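Local atomic coordinates of ATP phosphoribosyltransferase regulatory subunit (Lactococcus lactis, PDB entry 1Z7M), a protein that is required for the first step of histidine biosynthesis and may allow feedback regulation of ATP phosphoribosyltransferase activity by histidine. Residues L170-K174 with A333-Q337; L39-E43 with N140-G144; L24-S28 with R132-T138. One frame throughout, in Å; residues are numbered along the deposited sequence.

Contact 1 (L170-K174 with A333-Q337)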
ATOM      1  N   LEU B 170       5.932   4.934  39.683  1.00 66.57           N
ATOM      2  CA  LEU B 170       4.887   4.025  39.240  1.00 67.14           C
ATOM      3  C   LEU B 170       4.345   3.479  40.554  1.00 67.73           C
ATOM      4  O   LEU B 170       5.107   3.012  41.383  1.00 68.19           O
ATOM      5  CB  LEU B 170       5.502   2.891  38.423  1.00 66.95           C
ATOM      6  CG  LEU B 170       6.662   3.262  37.490  1.00 66.43           C
ATOM      7  CD1 LEU B 170       7.201   2.006  36.857  1.00 64.78           C
ATOM      8  CD2 LEU B 170       6.206   4.259  36.431  1.00 65.52           C
ATOM      9  N   GLY B 171       3.045   3.526  40.768  1.00 68.07           N
ATOM     10  CA  GLY B 171       2.539   3.039  42.038  1.00 69.07           C
ATOM     11  C   GLY B 171       2.562   1.537  42.226  1.00 69.56           C
ATOM     12  O   GLY B 171       1.601   0.969  42.746  1.00 70.34           O
ATOM     13  N   LEU B 172       3.649   0.886  41.827  1.00 69.58           N
ATOM     14  CA  LEU B 172       3.754  -0.565  41.953  1.00 69.30           C
ATOM     15  C   LEU B 172       4.394  -0.988  43.271  1.00 69.20           C
ATOM     16  O   LEU B 172       5.502  -0.563  43.580  1.00 69.16           O
ATOM     17  CB  LEU B 172       4.565  -1.105  40.785  1.00 69.33           C
ATOM     18  CG  LEU B 172       3.972  -0.825  39.411  1.00 69.01           C
ATOM     19  CD1 LEU B 172       4.980  -1.201  38.357  1.00 69.69           C
ATOM     20  CD2 LEU B 172       2.704  -1.621  39.232  1.00 68.53           C
ATOM     21  N   ASN B 173       3.705  -1.843  44.028  1.00 69.54           N
ATOM     22  CA  ASN B 173       4.191  -2.308  45.333  1.00 69.46           C
ATOM     23  C   ASN B 173       5.384  -3.257  45.314  1.00 69.29           C
ATOM     24  O   ASN B 173       6.421  -2.946  45.888  1.00 69.79           O
ATOM     25  CB  ASN B 173       3.068  -2.976  46.125  1.00 69.73           C
ATOM     26  CG  ASN B 173       1.787  -2.177  46.110  1.00 70.30           C
ATOM     27  OD1 ASN B 173       1.803  -0.940  46.189  1.00 70.61           O
ATOM     28  ND2 ASN B 173       0.655  -2.881  46.025  1.00 70.76           N
ATOM     29  N   LYS B 174       5.249  -4.414  44.674  1.00 68.83           N
ATOM     30  CA  LYS B 174       6.350  -5.380  44.628  1.00 68.45           C
ATOM     31  C   LYS B 174       7.095  -5.468  43.282  1.00 67.83           C
ATOM     32  O   LYS B 174       6.656  -6.152  42.350  1.00 67.28           O
ATOM     33  CB  LYS B 174       5.825  -6.758  45.026  1.00 68.81           C
ATOM     34  CG  LYS B 174       6.901  -7.822  45.112  1.00 70.12           C
ATOM     35  CD  LYS B 174       6.346  -9.099  45.704  1.00 71.26           C
ATOM     36  CE  LYS B 174       5.798  -8.835  47.102  1.00 72.91           C
ATOM     37  NZ  LYS B 174       5.160 -10.040  47.704  1.00 73.05           N
ATOM     38  N   ALA B 333      -0.586  -3.928  35.379  1.00 67.24           N
ATOM     39  CA  ALA B 333      -0.107  -4.380  36.685  1.00 68.40           C
ATOM     40  C   ALA B 333      -0.724  -3.563  37.808  1.00 69.83           C
ATOM     41  O   ALA B 333      -0.997  -4.090  38.881  1.00 70.08           O
ATOM     42  CB  ALA B 333       1.410  -4.294  36.756  1.00 67.21           C
ATOM     43  N   LEU B 334      -0.941  -2.276  37.559  1.00 71.29           N
ATOM     44  CA  LEU B 334      -1.542  -1.418  38.567  1.00 72.80           C
ATOM     45  C   LEU B 334      -2.968  -1.862  38.817  1.00 74.64           C
ATOM     46  O   LEU B 334      -3.499  -1.671  39.902  1.00 74.62           O
ATOM     47  CB  LEU B 334      -1.543   0.035  38.113  1.00 72.26           C
ATOM     48  CG  LEU B 334      -0.194   0.742  38.111  1.00 72.01           C
ATOM     49  CD1 LEU B 334      -0.300   1.982  37.274  1.00 71.87           C
ATOM     50  CD2 LEU B 334       0.236   1.081  39.519  1.00 71.44           C
ATOM     51  N   GLU B 335      -3.599  -2.446  37.812  1.00 76.82           N
ATOM     52  CA  GLU B 335      -4.961  -2.904  37.991  1.00 79.44           C
ATOM     53  C   GLU B 335      -5.015  -4.202  38.768  1.00 81.53           C
ATOM     54  O   GLU B 335      -5.735  -4.301  39.761  1.00 81.99           O
ATOM     55  CB  GLU B 335      -5.643  -3.070  36.649  1.00 79.92           C
ATOM     56  CG  GLU B 335      -6.140  -1.760  36.097  1.00 80.83           C
ATOM     57  CD  GLU B 335      -6.800  -1.931  34.758  1.00 81.64           C
ATOM     58  OE1 GLU B 335      -7.634  -2.859  34.624  1.00 82.49           O
ATOM     59  OE2 GLU B 335      -6.488  -1.135  33.845  1.00 82.34           O
ATOM     60  N   ARG B 336      -4.261  -5.204  38.324  1.00 83.44           N
ATOM     61  CA  ARG B 336      -4.242  -6.480  39.026  1.00 85.10           C
ATOM     62  C   ARG B 336      -3.906  -6.203  40.487  1.00 85.78           C
ATOM     63  O   ARG B 336      -4.577  -6.700  41.399  1.00 86.19           O
ATOM     64  CB  ARG B 336      -3.194  -7.418  38.423  1.00 86.04           C
ATOM     65  CG  ARG B 336      -3.533  -7.916  37.024  1.00 88.10           C
ATOM     66  CD  ARG B 336      -2.570  -9.016  36.592  1.00 91.01           C
ATOM     67  NE  ARG B 336      -2.648 -10.183  37.475  1.00 92.66           N
ATOM     68  CZ  ARG B 336      -1.803 -11.216  37.448  1.00 93.24           C
ATOM     69  NH1 ARG B 336      -0.796 -11.246  36.580  1.00 92.70           N
ATOM     70  NH2 ARG B 336      -1.969 -12.227  38.293  1.00 92.78           N
ATOM     71  N   GLN B 337      -2.879  -5.385  40.693  1.00 86.08           N
ATOM     72  CA  GLN B 337      -2.415  -5.021  42.027  1.00 86.70           C
ATOM     73  C   GLN B 337      -3.544  -4.503  42.923  1.00 87.37           C
ATOM     74  O   GLN B 337      -3.628  -4.848  44.107  1.00 87.60           O
ATOM     75  CB  GLN B 337      -1.326  -3.954  41.904  1.00 86.15           C
ATOM     76  CG  GLN B 337      -0.520  -3.703  43.162  1.00 85.35           C
ATOM     77  CD  GLN B 337       0.513  -2.599  42.978  1.00 84.91           C
ATOM     78  OE1 GLN B 337       0.171  -1.428  42.849  1.00 84.69           O
ATOM     79  NE2 GLN B 337       1.784  -2.977  42.951  1.00 84.93           N
TER
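Ala333 turns its CB toward the loop 170-174, which joins helix 152-169 to strand 175-181, and meets Leu172 CD2 at 3.9 Å. The helix carrying it, 327-338, follows strand 320-326 in the strand-helix unit known as motif 3 of the class II aminoacyl-tRNA synthetase fold. A small residue suits this place, where its methyl touches Leu172 as well as the loop residues Ala296 and Ala297. Leu334, next in the helix, crosses Leu172 at about a right angle, and Leu334 CD2 lies 3.7 Å from Leu172 CD2. Leu172 reaches both helix residues with CD2 alone of its two methyls: its CG stands beside the backbone N and anti to the carbonyl carbon (chi1 -60°), while Ile330 and Ile301 add to its buried surroundings. The same Leu334 CD2 also rests against the loop backbone, 3.5 Å from Gly171 O. One helical turn beyond Ala333, Gln337 closes the contact on its more exposed side. Here CG is anti to the backbone N (chi1 -166°) and the chain runs on extended, carrying the amide as far as the backbone of Gly171 and Asn173. A long polar side chain fits this rim, where leucines give way to peptide groups and a second amide. The Gln337 amide lies stacked on that of Asn173, their planes 12° apart, with Asn173 CG 3.4 Å from Gln337 CD.

Contact 2 (L39-E43 with N140-G144)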
ATOM      1  N   LEU B  39      -2.295   6.898  33.144  1.00 55.26           N
ATOM      2  CA  LEU B  39      -1.226   7.113  32.189  1.00 54.52           C
ATOM      3  C   LEU B  39      -0.782   8.562  32.225  1.00 53.97           C
ATOM      4  O   LEU B  39       0.408   8.840  32.321  1.00 53.26           O
ATOM      5  CB  LEU B  39      -1.683   6.719  30.774  1.00 54.89           C
ATOM      6  CG  LEU B  39      -0.704   6.599  29.585  1.00 55.02           C
ATOM      7  CD1 LEU B  39      -0.498   7.953  28.941  1.00 54.16           C
ATOM      8  CD2 LEU B  39       0.620   5.986  30.044  1.00 53.33           C
ATOM      9  N   ARG B  40      -1.732   9.488  32.174  1.00 53.40           N
ATOM     10  CA  ARG B  40      -1.375  10.900  32.201  1.00 53.15           C
ATOM     11  C   ARG B  40      -0.846  11.326  33.576  1.00 54.03           C
ATOM     12  O   ARG B  40      -0.055  12.261  33.674  1.00 53.71           O
ATOM     13  CB  ARG B  40      -2.561  11.768  31.776  1.00 51.84           C
ATOM     14  CG  ARG B  40      -3.053  11.520  30.342  1.00 51.23           C
ATOM     15  CD  ARG B  40      -2.000  11.748  29.256  1.00 48.95           C
ATOM     16  NE  ARG B  40      -2.553  11.545  27.912  1.00 48.43           N
ATOM     17  CZ  ARG B  40      -1.888  10.988  26.900  1.00 48.02           C
ATOM     18  NH1 ARG B  40      -0.646  10.573  27.082  1.00 48.58           N
ATOM     19  NH2 ARG B  40      -2.453  10.842  25.708  1.00 46.33           N
ATOM     20  N   GLN B  41      -1.269  10.646  34.640  1.00 54.70           N
ATOM     21  CA  GLN B  41      -0.761  10.964  35.974  1.00 55.29           C
ATOM     22  C   GLN B  41       0.739  10.660  35.960  1.00 55.26           C
ATOM     23  O   GLN B  41       1.584  11.545  36.112  1.00 55.05           O
ATOM     24  CB  GLN B  41      -1.433  10.086  37.026  1.00 56.49           C
ATOM     25  CG  GLN B  41      -2.370  10.824  37.972  1.00 58.83           C
ATOM     26  CD  GLN B  41      -3.241   9.874  38.806  1.00 60.10           C
ATOM     27  OE1 GLN B  41      -4.482   9.870  38.685  1.00 59.42           O
ATOM     28  NE2 GLN B  41      -2.593   9.059  39.650  1.00 59.87           N
ATOM     29  N   ILE B  42       1.055   9.385  35.769  1.00 54.88           N
ATOM     30  CA  ILE B  42       2.429   8.927  35.717  1.00 54.22           C
ATOM     31  C   ILE B  42       3.281   9.808  34.819  1.00 55.06           C
ATOM     32  O   ILE B  42       4.400  10.152  35.172  1.00 55.04           O
ATOM     33  CB  ILE B  42       2.478   7.484  35.233  1.00 52.75           C
ATOM     34  CG1 ILE B  42       1.803   6.604  36.272  1.00 51.62           C
ATOM     35  CG2 ILE B  42       3.899   7.047  34.999  1.00 52.53           C
ATOM     36  CD1 ILE B  42       1.657   5.186  35.873  1.00 52.41           C
ATOM     37  N   GLU B  43       2.758  10.188  33.660  1.00 56.46           N
ATOM     38  CA  GLU B  43       3.522  11.054  32.758  1.00 57.34           C
ATOM     39  C   GLU B  43       3.853  12.381  33.431  1.00 57.91           C
ATOM     40  O   GLU B  43       4.975  12.878  33.334  1.00 57.49           O
ATOM     41  CB  GLU B  43       2.737  11.385  31.494  1.00 57.51           C
ATOM     42  CG  GLU B  43       2.509  10.258  30.552  1.00 58.10           C
ATOM     43  CD  GLU B  43       2.258  10.784  29.171  1.00 58.65           C
ATOM     44  OE1 GLU B  43       1.477  11.753  29.049  1.00 58.50           O
ATOM     45  OE2 GLU B  43       2.837  10.235  28.211  1.00 59.50           O
ATOM     46  N   ASN B 140       1.383  -0.038  21.607  1.00 55.96           N
ATOM     47  CA  ASN B 140       2.226  -0.028  22.788  1.00 54.38           C
ATOM     48  C   ASN B 140       2.749   1.329  23.143  1.00 53.67           C
ATOM     49  O   ASN B 140       3.557   1.898  22.408  1.00 53.28           O
ATOM     50  CB  ASN B 140       3.415  -0.939  22.552  1.00 54.57           C
ATOM     51  CG  ASN B 140       3.003  -2.337  22.211  1.00 54.89           C
ATOM     52  OD1 ASN B 140       3.553  -2.948  21.307  1.00 55.98           O
ATOM     53  ND2 ASN B 140       2.035  -2.859  22.941  1.00 55.39           N
ATOM     54  N   TYR B 141       2.315   1.820  24.300  1.00 53.26           N
ATOM     55  CA  TYR B 141       2.720   3.122  24.811  1.00 52.70           C
ATOM     56  C   TYR B 141       3.975   2.957  25.652  1.00 52.48           C
ATOM     57  O   TYR B 141       4.006   2.172  26.595  1.00 52.43           O
ATOM     58  CB  TYR B 141       1.622   3.700  25.690  1.00 52.17           C
ATOM     59  CG  TYR B 141       1.676   5.202  25.798  1.00 52.22           C
ATOM     60  CD1 TYR B 141       0.903   6.000  24.964  1.00 51.91           C
ATOM     61  CD2 TYR B 141       2.494   5.834  26.741  1.00 52.77           C
ATOM     62  CE1 TYR B 141       0.933   7.387  25.069  1.00 52.06           C
ATOM     63  CE2 TYR B 141       2.535   7.230  26.847  1.00 52.36           C
ATOM     64  CZ  TYR B 141       1.751   7.994  26.009  1.00 51.61           C
ATOM     65  OH  TYR B 141       1.780   9.360  26.086  1.00 50.51           O
ATOM     66  N   GLN B 142       5.011   3.698  25.320  1.00 52.13           N
ATOM     67  CA  GLN B 142       6.217   3.590  26.087  1.00 52.20           C
ATOM     68  C   GLN B 142       6.651   4.975  26.506  1.00 52.76           C
ATOM     69  O   GLN B 142       6.194   5.974  25.935  1.00 52.96           O
ATOM     70  CB  GLN B 142       7.313   2.968  25.248  1.00 51.51           C
ATOM     71  CG  GLN B 142       6.860   1.809  24.435  1.00 51.96           C
ATOM     72  CD  GLN B 142       7.982   1.215  23.613  1.00 52.46           C
ATOM     73  OE1 GLN B 142       8.741   1.930  22.970  1.00 52.18           O
ATOM     74  NE2 GLN B 142       8.093  -0.104  23.634  1.00 53.23           N
ATOM     75  N   ILE B 143       7.509   5.016  27.530  1.00 53.02           N
ATOM     76  CA  ILE B 143       8.115   6.252  28.039  1.00 53.13           C
ATOM     77  C   ILE B 143       9.579   5.885  28.285  1.00 53.93           C
ATOM     78  O   ILE B 143       9.869   4.906  28.959  1.00 54.02           O
ATOM     79  CB  ILE B 143       7.499   6.749  29.369  1.00 51.90           C
ATOM     80  CG1 ILE B 143       6.004   6.986  29.218  1.00 51.16           C
ATOM     81  CG2 ILE B 143       8.120   8.063  29.736  1.00 51.27           C
ATOM     82  CD1 ILE B 143       5.341   7.528  30.458  1.00 50.15           C
ATOM     83  N   GLY B 144      10.506   6.648  27.730  1.00 55.06           N
ATOM     84  CA  GLY B 144      11.893   6.304  27.932  1.00 56.48           C
ATOM     85  C   GLY B 144      12.819   7.467  27.705  1.00 57.52           C
ATOM     86  O   GLY B 144      12.383   8.543  27.307  1.00 57.12           O
TER
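From Leu39 opposite Tyr141 to Glu43 opposite Ile143, the helix segment runs almost parallel to the strand segment, the two directions 11° apart and the axes 11.1 Å from each other. This is the helix of motif 1 packed on strand 139-148, the second antiparallel strand of motif 2 in the class II synthetase fold. Tyr141 projects from the strand with CG anti to its own N (chi1 -156°), which sends the hydroxyl to the helix; a tyrosine suits this place because its ring meets Leu39 and its hydroxyl the charged pair. Leu39 lies over one face of the ring, its CD1 making a CH-pi contact 4.0 Å from the Tyr141 centroid. Tyr141 OH donates to Glu43 OE2 at 2.5 Å, from above the carboxylate plane, and accepts from Arg40 NH1 at 2.9 Å, within the guanidinium plane. Arg40, whose chain folds back at its second torsion (chi2 -59°), also pairs with Glu57 of the second subunit. A phenylalanine in place of Tyr141 would probably leave Glu43 OE2 and Arg40 NH1 without the buried hydroxyl they share. Arg40 NH1 also bridges to Glu43 OE1 at 3.1 Å, while Glu43 CG rests 3.9 Å from Ile143 CD1.

Contact 3 (L24-S28 with R132-T138)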
ATOM      1  N   LEU B  24     -14.714  -2.174  16.497  1.00 72.05           N
ATOM      2  CA  LEU B  24     -13.391  -1.708  16.084  1.00 71.39           C
ATOM      3  C   LEU B  24     -12.457  -2.848  15.713  1.00 70.71           C
ATOM      4  O   LEU B  24     -12.583  -3.959  16.213  1.00 70.47           O
ATOM      5  CB  LEU B  24     -12.709  -0.852  17.178  1.00 71.07           C
ATOM      6  CG  LEU B  24     -13.196  -0.643  18.620  1.00 70.64           C
ATOM      7  CD1 LEU B  24     -12.003  -0.537  19.542  1.00 69.99           C
ATOM      8  CD2 LEU B  24     -14.036   0.623  18.719  1.00 70.22           C
ATOM      9  N   PRO B  25     -11.497  -2.582  14.821  1.00 70.78           N
ATOM     10  CA  PRO B  25     -10.553  -3.622  14.414  1.00 70.95           C
ATOM     11  C   PRO B  25      -9.955  -4.260  15.653  1.00 71.00           C
ATOM     12  O   PRO B  25     -10.104  -3.745  16.760  1.00 70.95           O
ATOM     13  CB  PRO B  25      -9.506  -2.849  13.623  1.00 70.94           C
ATOM     14  CG  PRO B  25     -10.282  -1.731  13.044  1.00 70.85           C
ATOM     15  CD  PRO B  25     -11.169  -1.299  14.182  1.00 71.02           C
ATOM     16  N   GLU B  26      -9.262  -5.373  15.471  1.00 71.40           N
ATOM     17  CA  GLU B  26      -8.669  -6.044  16.611  1.00 71.58           C
ATOM     18  C   GLU B  26      -7.325  -5.415  16.916  1.00 71.16           C
ATOM     19  O   GLU B  26      -6.895  -5.395  18.066  1.00 71.05           O
ATOM     20  CB  GLU B  26      -8.497  -7.535  16.322  1.00 72.26           C
ATOM     21  CG  GLU B  26      -8.519  -8.405  17.566  1.00 73.62           C
ATOM     22  CD  GLU B  26      -9.652  -9.433  17.539  1.00 74.79           C
ATOM     23  OE1 GLU B  26     -10.507  -9.373  16.604  1.00 74.99           O
ATOM     24  OE2 GLU B  26      -9.689 -10.300  18.457  1.00 74.84           O
ATOM     25  N   GLU B  27      -6.673  -4.894  15.881  1.00 71.12           N
ATOM     26  CA  GLU B  27      -5.362  -4.273  16.052  1.00 71.33           C
ATOM     27  C   GLU B  27      -5.443  -2.946  16.775  1.00 71.55           C
ATOM     28  O   GLU B  27      -4.429  -2.315  17.054  1.00 71.34           O
ATOM     29  CB  GLU B  27      -4.651  -4.079  14.704  1.00 70.93           C
ATOM     30  CG  GLU B  27      -5.557  -3.762  13.551  1.00 70.69           C
ATOM     31  CD  GLU B  27      -6.061  -5.009  12.847  1.00 70.33           C
ATOM     32  OE1 GLU B  27      -5.250  -5.707  12.191  1.00 69.57           O
ATOM     33  OE2 GLU B  27      -7.273  -5.287  12.961  1.00 70.21           O
ATOM     34  N   SER B  28      -6.662  -2.527  17.080  1.00 71.77           N
ATOM     35  CA  SER B  28      -6.860  -1.277  17.787  1.00 72.40           C
ATOM     36  C   SER B  28      -7.029  -1.568  19.268  1.00 72.88           C
ATOM     37  O   SER B  28      -7.784  -2.461  19.656  1.00 72.88           O
ATOM     38  CB  SER B  28      -8.096  -0.563  17.267  1.00 72.13           C
ATOM     39  OG  SER B  28      -9.238  -1.343  17.515  1.00 72.41           O
ATOM     40  N   ARG B 132      -4.272 -12.517  16.706  1.00 74.54           N
ATOM     41  CA  ARG B 132      -5.614 -12.207  17.182  1.00 75.81           C
ATOM     42  C   ARG B 132      -6.070 -13.117  18.320  1.00 75.49           C
ATOM     43  O   ARG B 132      -5.455 -14.145  18.575  1.00 75.57           O
ATOM     44  CB  ARG B 132      -6.606 -12.270  16.011  1.00 77.51           C
ATOM     45  CG  ARG B 132      -6.147 -11.484  14.785  1.00 80.49           C
ATOM     46  CD  ARG B 132      -7.222 -11.348  13.695  1.00 84.34           C
ATOM     47  NE  ARG B 132      -8.246 -10.335  13.998  1.00 86.58           N
ATOM     48  CZ  ARG B 132      -8.676  -9.405  13.137  1.00 87.31           C
ATOM     49  NH1 ARG B 132      -8.172  -9.349  11.907  1.00 86.32           N
ATOM     50  NH2 ARG B 132      -9.598  -8.520  13.511  1.00 86.34           N
ATOM     51  N   HIS B 133      -7.145 -12.709  19.000  1.00 75.37           N
ATOM     52  CA  HIS B 133      -7.760 -13.437  20.131  1.00 74.73           C
ATOM     53  C   HIS B 133      -6.885 -13.716  21.365  1.00 74.03           C
ATOM     54  O   HIS B 133      -6.945 -14.800  21.957  1.00 74.15           O
ATOM     55  CB  HIS B 133      -8.383 -14.757  19.656  1.00 74.72           C
ATOM     56  CG  HIS B 133      -9.290 -14.609  18.471  1.00 74.95           C
ATOM     57  ND1 HIS B 133     -10.202 -13.582  18.352  1.00 74.91           N
ATOM     58  CD2 HIS B 133      -9.432 -15.371  17.360  1.00 75.14           C
ATOM     59  CE1 HIS B 133     -10.866 -13.718  17.218  1.00 75.08           C
ATOM     60  NE2 HIS B 133     -10.418 -14.794  16.599  1.00 75.57           N
ATOM     61  N   LYS B 134      -6.087 -12.720  21.743  1.00 73.20           N
ATOM     62  CA  LYS B 134      -5.195 -12.758  22.907  1.00 71.70           C
ATOM     63  C   LYS B 134      -5.039 -11.284  23.292  1.00 70.75           C
ATOM     64  O   LYS B 134      -4.826 -10.434  22.420  1.00 71.30           O
ATOM     65  CB  LYS B 134      -3.831 -13.344  22.530  1.00 70.92           C
ATOM     66  CG  LYS B 134      -3.915 -14.750  22.003  1.00 70.73           C
ATOM     67  CD  LYS B 134      -2.689 -15.147  21.209  1.00 71.14           C
ATOM     68  CE  LYS B 134      -2.871 -16.548  20.628  1.00 71.91           C
ATOM     69  NZ  LYS B 134      -1.783 -17.001  19.718  1.00 70.59           N
ATOM     70  N   GLY B 135      -5.164 -10.978  24.578  1.00 69.20           N
ATOM     71  CA  GLY B 135      -5.043  -9.600  25.028  1.00 67.37           C
ATOM     72  C   GLY B 135      -3.763  -8.905  24.593  1.00 65.71           C
ATOM     73  O   GLY B 135      -3.414  -7.839  25.116  1.00 65.95           O
ATOM     74  N   ARG B 136      -3.057  -9.510  23.643  1.00 63.38           N
ATOM     75  CA  ARG B 136      -1.825  -8.934  23.131  1.00 61.50           C
ATOM     76  C   ARG B 136      -2.133  -7.568  22.532  1.00 61.13           C
ATOM     77  O   ARG B 136      -3.018  -7.431  21.694  1.00 61.04           O
ATOM     78  CB  ARG B 136      -1.194  -9.866  22.081  1.00 60.01           C
ATOM     79  CG  ARG B 136      -0.780 -11.223  22.645  1.00 57.96           C
ATOM     80  CD  ARG B 136       0.217 -11.977  21.770  1.00 56.70           C
ATOM     81  NE  ARG B 136       0.376 -13.361  22.225  1.00 55.87           N
ATOM     82  CZ  ARG B 136       0.820 -14.360  21.466  1.00 55.41           C
ATOM     83  NH1 ARG B 136       1.162 -14.136  20.205  1.00 55.19           N
ATOM     84  NH2 ARG B 136       0.876 -15.590  21.953  1.00 54.55           N
ATOM     85  N   SER B 137      -1.413  -6.549  22.978  1.00 60.90           N
ATOM     86  CA  SER B 137      -1.642  -5.216  22.453  1.00 61.03           C
ATOM     87  C   SER B 137      -0.772  -5.002  21.226  1.00 61.17           C
ATOM     88  O   SER B 137       0.374  -5.445  21.188  1.00 61.26           O
ATOM     89  CB  SER B 137      -1.299  -4.163  23.508  1.00 60.68           C
ATOM     90  OG  SER B 137      -1.984  -4.421  24.719  1.00 61.11           O
ATOM     91  N   THR B 138      -1.320  -4.342  20.211  1.00 60.79           N
ATOM     92  CA  THR B 138      -0.544  -4.048  19.014  1.00 60.26           C
ATOM     93  C   THR B 138      -0.115  -2.575  19.163  1.00 59.53           C
ATOM     94  O   THR B 138       0.894  -2.139  18.602  1.00 59.35           O
ATOM     95  CB  THR B 138      -1.389  -4.309  17.722  1.00 60.60           C
ATOM     96  OG1 THR B 138      -1.682  -3.072  17.064  1.00 60.62           O
ATOM     97  CG2 THR B 138      -2.690  -5.050  18.077  1.00 60.19           C
TER
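Glu26 reaches across to two basic residues, one with each carboxylate oxygen. Arg132 NH2 forms a salt bridge with Glu26 OE1 at 3.3 Å; its N-H points almost straight at the oxygen, but the length makes the bond weak, and the carboxylate and guanidinium planes stand 81° apart instead of lying flat in a two-pronged pair. His133 ND1 gives a second weak bond, to Glu26 OE2 at 3.3 Å. The glutamate reaches both because its CG is anti to the backbone N (chi1 -153°) and the chain then turns at CG. Arg132 NH2 also lies near Glu26 CB, and Glu27 OE2 stands 4.0 Å from Arg132 NH2, well out of the guanidinium plane, so it probably adds only a diffuse attraction. Farther along, Thr138 OG1 donates to Glu27 O at 2.8 Å, in the carbonyl plane and on a lone pair. A threonine serves both needs here, since its methyl CG2 packs 3.4 Å from Glu27 CA while the hydroxyl binds. The segment 132-138 belongs to the motif 2 loop of the class II synthetase fold, which links strands 118-127 and 139-148; segment 24-28, in the loop before helix 33-52, lies against it. Within 24-28, Ser28 OG donates to Pro25 O at 2.7 Å, closing the short span that holds Glu26 and Glu27. On the other segment, Arg132 CB sits over the centre of the His133 ring. Outward again, Arg132 packs on Glu91 of the second subunit, and Lys134 and Arg136 form salt bridges with acidic side chains on a chain of another protein.

Contacts 1 and 2 share one core, their centres 14 Å apart: Ile42 CG2 of the motif 1 helix lies 3.9 Å from Leu170 CD2, and Ile42 CD1 4.0 Å from Leu334 CD1. Contact 3 lies at the surface, its centre 20 Å from that of contact 2 and its nearest atoms about 11 Å from contact 1, yet segment 132-138 leads almost directly into strand 140-144. One side of contacts 1 and 3 and both sides of contact 2 come from class II motifs; in the synthetases motifs 2 and 3 form the active site, a role not established here. Contacts 2 and 3 touch the second subunit, for the motif 1 helix consistent with its family dimer role.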